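Local atomic coordinates of initiator protein NS1 (Murine minute virus, PDB entry 4R94), a protein that nicks viral DNA at the replication origin and unwinds it as a helicase to initiate parvoviral DNA replication, this chain being its N-terminal nickase domain. Residues T77-D80 against E81-K85; K199-F203 against G204-A208. All blocks are in the same frame, centred on the assembly; numbering follows the deposited sequence.

In the fold
Both contacts are helix starts, and they lie on opposite sides of the nickase domain with their centres about 29 Å apart. Contact 1, at the head of helix 81-104, sits toward the surface: three of its six touching residues are exposed, and its small apolar patch meets helix 54-70 and nearby loops. Contact 2, where strand 201-202 runs into helix 203-211, is more buried, packs on the main antiparallel sheet and adds a CH-pi contact and a methionine-valine contact to its backbone bonds. In contact 1 the side chain of Thr-83 is about 11 Å from that of the metal ligand Glu-119; in contact 2 that of Met-206 is about 4 Å from that of the nuclease tyrosine, Tyr-210.

Contact 1: residues T77-D80 against E81-K85; sequences TTVD and EMTKK
Asp-80 hands the chain over to helix 81-104, and its carbonyl oxygen is the acceptor for the first turn. Lys-84 N donates to Asp-80 O at 3.1 Å, almost straight at 173°, while Thr-83 N reaches the same oxygen in a weak, strongly bent bond. Lys-85 N then bonds Glu-81 O, and the alpha-helical pattern is under way. Ahead of it the backbone of Val-79 and Asp-80 is extended.

The side chains meet mainly at Val-79. Its CG1, set anti to the backbone N (chi1 178°), touches CG of Lys-84 and, at 3.8 Å, CG2 of Thr-83, whose side chain stands nearly perpendicular to the valine; one methyl thus bridges two neighbouring helix residues. Thr-83 turns its other branch to the cap residue, OG1 lying 3.7 Å from Asp-80 CB. Trp-67 of helix 54-70 touches both Val-79 and Lys-84, tying this patch to the preceding helix.

Asp-80 holds the N-cap position, but its carboxylate leads away and makes no capping bond; its backbone N is bonded to Ser-220 OG. Val-79 and Lys-84 occupy the two positions of a hydrophobic staple, with the lysine's aliphatic CG in place of an apolar side chain and without a capping box.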
loop_
_atom_site.group_PDB
_atom_site.type_symbol
_atom_site.label_atom_id
_atom_site.label_comp_id
_atom_site.label_asym_id
_atom_site.label_seq_id
_atom_site.Cartn_x
_atom_site.Cartn_y
_atom_site.Cartn_z
ATOM N N THR A 77 -4.710 22.349 -0.420
ATOM C CA THR A 77 -5.032 20.991 -0.828
ATOM C C THR A 77 -6.542 20.865 -0.985
ATOM O O THR A 77 -7.292 21.272 -0.099
ATOM C CB THR A 77 -4.530 19.955 0.194
ATOM O OG1 THR A 77 -3.317 20.418 0.802
ATOM C CG2 THR A 77 -4.285 18.615 -0.478
ATOM N N THR A 78 -6.991 20.318 -2.109
ATOM C CA THR A 78 -8.424 20.155 -2.335
ATOM C C THR A 78 -8.808 18.708 -2.639
ATOM O O THR A 78 -9.728 18.462 -3.414
ATOM C CB THR A 78 -8.927 21.048 -3.500
ATOM O OG1 THR A 78 -8.146 20.796 -4.675
ATOM C CG2 THR A 78 -8.834 22.523 -3.130
ATOM N N VAL A 79 -8.101 17.753 -2.045
ATOM C CA VAL A 79 -8.485 16.351 -2.196
ATOM C C VAL A 79 -9.814 16.113 -1.481
ATOM O O VAL A 79 -9.983 16.558 -0.348
ATOM C CB VAL A 79 -7.414 15.394 -1.626
ATOM C CG1 VAL A 79 -7.871 13.946 -1.753
ATOM C CG2 VAL A 79 -6.078 15.599 -2.339
ATOM N N ASP A 80 -10.744 15.420 -2.144
ATOM C CA ASP A 80 -12.048 15.091 -1.552
ATOM C C ASP A 80 -11.902 14.444 -0.177
ATOM O O ASP A 80 -11.008 13.628 0.051
ATOM C CB ASP A 80 -12.852 14.141 -2.457
ATOM C CG ASP A 80 -13.397 14.820 -3.700
ATOM O OD1 ASP A 80 -13.329 16.065 -3.792
ATOM O OD2 ASP A 80 -13.903 14.100 -4.591
ATOM N N GLU A 81 -12.793 14.804 0.735
ATOM C CA GLU A 81 -12.794 14.214 2.058
ATOM C C GLU A 81 -13.040 12.709 2.002
ATOM O O GLU A 81 -12.418 11.959 2.760
ATOM C CB GLU A 81 -13.847 14.891 2.935
ATOM C CG GLU A 81 -13.502 16.336 3.233
ATOM C CD GLU A 81 -12.115 16.481 3.830
ATOM O OE1 GLU A 81 -11.804 15.747 4.793
ATOM O OE2 GLU A 81 -11.331 17.318 3.330
ATOM N N MET A 82 -13.929 12.276 1.106
ATOM C CA MET A 82 -14.254 10.853 0.979
ATOM C C MET A 82 -13.029 10.071 0.520
ATOM O O MET A 82 -12.804 8.936 0.939
ATOM C CB MET A 82 -15.409 10.629 -0.005
ATOM C CG MET A 82 -15.709 9.149 -0.275
ATOM S SD MET A 82 -17.254 8.821 -1.161
ATOM C CE MET A 82 -18.442 9.589 -0.071
ATOM N N THR A 83 -12.241 10.695 -0.346
ATOM C CA THR A 83 -11.053 10.062 -0.901
ATOM C C THR A 83 -9.993 9.865 0.183
ATOM O O THR A 83 -9.443 8.765 0.343
ATOM C CB THR A 83 -10.511 10.888 -2.066
ATOM O OG1 THR A 83 -11.409 10.757 -3.181
ATOM C CG2 THR A 83 -9.119 10.407 -2.488
ATOM N N LYS A 84 -9.714 10.919 0.936
ATOM C CA LYS A 84 -8.783 10.826 2.058
ATOM C C LYS A 84 -9.217 9.766 3.064
ATOM O O LYS A 84 -8.415 8.943 3.500
ATOM C CB LYS A 84 -8.647 12.180 2.758
ATOM C CG LYS A 84 -7.791 13.186 1.981
ATOM C CD LYS A 84 -7.876 14.592 2.588
ATOM C CE LYS A 84 -7.528 14.590 4.067
ATOM N NZ LYS A 84 -7.753 15.927 4.708
ATOM N N LYS A 85 -10.488 9.786 3.436
ATOM C CA LYS A 85 -10.990 8.804 4.382
ATOM C C LYS A 85 -10.781 7.379 3.885
ATOM O O LYS A 85 -10.346 6.505 4.642
ATOM C CB LYS A 85 -12.468 9.030 4.657
ATOM C CG LYS A 85 -12.965 8.242 5.853
ATOM C CD LYS A 85 -14.085 8.983 6.544
ATOM C CE LYS A 85 -14.210 8.569 8.003
ATOM N NZ LYS A 85 -13.147 9.145 8.874
#

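Contact 2: residues K199-F203 against G204-A208; sequences KCVLF and GNMIA
Two backbone bonds tie Leu-202 and Phe-203 to the helix that follows. Met-206 N donates to Leu-202 O at 2.9 Å. One residue on, Ile-207 N donates to Phe-203 O at 3.1 Å, and both bonds are nearly straight. With Ala-208 N bonded to Gly-204 O, three successive i to i+4 bonds set up the first turn, and Leu-202 takes the N-cap position.

The aromatic contact is a CH-pi interaction within that turn. Ile-207 brings CD1 over the middle of one face of the Phe-203 ring, 3.6 Å from the centroid and 13° off the normal. The Ile-207 chain is extended at chi2 (170°), carrying its terminal methyl out to the ring. Phe-115 of strand 112-121 and Leu-131 of strand 125-134 touch both side chains, so the pair packs against the sheet.

Among the apolar contacts, Met-206 reaches back to the strand: bends at chi2 and chi3 lead its CE to 4.0 Å from Val-201 CB. Leu-131 touches these two residues as well.

A polar-apolar contact comes next: Leu-202 and Asn-205, both partly exposed, run alongside each other in the same direction, with Leu-202 CD1 3.8 Å from Asn-205 ND2. The other end of that amide is engaged elsewhere: Asn-205 OD1 is hydrogen-bonded to Tyr-252 OH in helix 242-252.

Strand 201-202, paired antiparallel with strand 24-31, thus passes straight into helix 203-211, which bears the nuclease tyrosine Tyr-210. The side chain of Met-206 lies about 4 Å from that of Tyr-210, placing this strand-to-helix junction beside the predicted RCR-3 motif, which Tyr-210 opens, in an HUH-type nickase domain related to rolling-circle initiators.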
loop_
_atom_site.group_PDB
_atom_site.type_symbol
_atom_site.label_atom_id
_atom_site.label_comp_id
_atom_site.label_asym_id
_atom_site.label_seq_id
_atom_site.Cartn_x
_atom_site.Cartn_y
_atom_site.Cartn_z
ATOM N N LYS A 199 9.906 -11.803 -8.797
ATOM C CA LYS A 199 10.983 -10.830 -9.031
ATOM C C LYS A 199 11.161 -9.937 -7.805
ATOM O O LYS A 199 10.394 -8.995 -7.599
ATOM C CB LYS A 199 10.684 -9.972 -10.266
ATOM C CG LYS A 199 11.784 -8.948 -10.626
ATOM C CD LYS A 199 11.479 -8.274 -11.948
ATOM C CE LYS A 199 12.501 -7.182 -12.249
ATOM N NZ LYS A 199 12.048 -6.347 -13.386
ATOM N N CYS A 200 12.166 -10.229 -6.994
ATOM C CA CYS A 200 12.453 -9.375 -5.859
ATOM C C CYS A 200 13.052 -8.069 -6.362
ATOM O O CYS A 200 13.662 -8.012 -7.445
ATOM C CB CYS A 200 13.382 -10.078 -4.876
ATOM S SG CYS A 200 12.614 -11.539 -4.124
ATOM N N VAL A 201 12.840 -7.005 -5.602
ATOM C CA VAL A 201 13.423 -5.725 -5.953
ATOM C C VAL A 201 14.342 -5.283 -4.837
ATOM O O VAL A 201 14.350 -5.881 -3.756
ATOM C CB VAL A 201 12.352 -4.655 -6.223
ATOM C CG1 VAL A 201 11.432 -5.102 -7.351
ATOM C CG2 VAL A 201 11.544 -4.369 -4.967
ATOM N N LEU A 202 15.136 -4.252 -5.107
ATOM C CA LEU A 202 16.052 -3.719 -4.110
ATOM C C LEU A 202 15.385 -2.561 -3.365
ATOM O O LEU A 202 15.061 -1.520 -3.965
ATOM C CB LEU A 202 17.371 -3.269 -4.770
ATOM C CG LEU A 202 18.227 -4.384 -5.380
ATOM C CD1 LEU A 202 19.608 -3.836 -5.735
ATOM C CD2 LEU A 202 18.358 -5.587 -4.475
ATOM N N PHE A 203 15.201 -2.758 -2.058
ATOM C CA PHE A 203 14.393 -1.894 -1.204
ATOM C C PHE A 203 14.763 -0.408 -1.272
ATOM O O PHE A 203 13.981 0.410 -1.746
ATOM C CB PHE A 203 14.495 -2.400 0.233
ATOM C CG PHE A 203 13.562 -1.729 1.201
ATOM C CD1 PHE A 203 12.214 -2.072 1.253
ATOM C CD2 PHE A 203 14.053 -0.809 2.119
ATOM C CE1 PHE A 203 11.358 -1.474 2.182
ATOM C CE2 PHE A 203 13.207 -0.211 3.053
ATOM C CZ PHE A 203 11.855 -0.539 3.081
ATOM N N GLY A 204 15.952 -0.057 -0.793
ATOM C CA GLY A 204 16.361 1.338 -0.768
ATOM C C GLY A 204 16.376 1.979 -2.147
ATOM O O GLY A 204 15.899 3.096 -2.319
ATOM N N ASN A 205 16.900 1.265 -3.137
ATOM C CA ASN A 205 16.995 1.849 -4.467
ATOM C C ASN A 205 15.639 2.139 -5.088
ATOM O O ASN A 205 15.436 3.204 -5.656
ATOM C CB ASN A 205 17.807 0.952 -5.403
ATOM C CG ASN A 205 19.274 0.917 -5.042
ATOM O OD1 ASN A 205 19.754 1.718 -4.228
ATOM N ND2 ASN A 205 20.000 -0.025 -5.640
ATOM N N MET A 206 14.711 1.192 -4.976
ATOM C CA MET A 206 13.378 1.382 -5.530
ATOM C C MET A 206 12.658 2.556 -4.859
ATOM O O MET A 206 11.959 3.319 -5.517
ATOM C CB MET A 206 12.538 0.103 -5.392
ATOM C CG MET A 206 11.174 0.207 -6.055
ATOM S SD MET A 206 11.290 0.330 -7.856
ATOM C CE MET A 206 12.267 -1.127 -8.143
ATOM N N ILE A 207 12.816 2.698 -3.544
ATOM C CA ILE A 207 12.176 3.814 -2.870
ATOM C C ILE A 207 12.790 5.159 -3.323
ATOM O O ILE A 207 12.067 6.057 -3.761
ATOM C CB ILE A 207 12.263 3.635 -1.343
ATOM C CG1 ILE A 207 11.500 2.359 -0.962
ATOM C CG2 ILE A 207 11.724 4.884 -0.633
ATOM C CD1 ILE A 207 11.699 1.912 0.488
ATOM N N ALA A 208 14.114 5.272 -3.282
ATOM C CA ALA A 208 14.774 6.543 -3.566
ATOM C C ALA A 208 14.682 6.938 -5.038
ATOM O O ALA A 208 14.419 8.097 -5.367
ATOM C CB ALA A 208 16.234 6.475 -3.143
#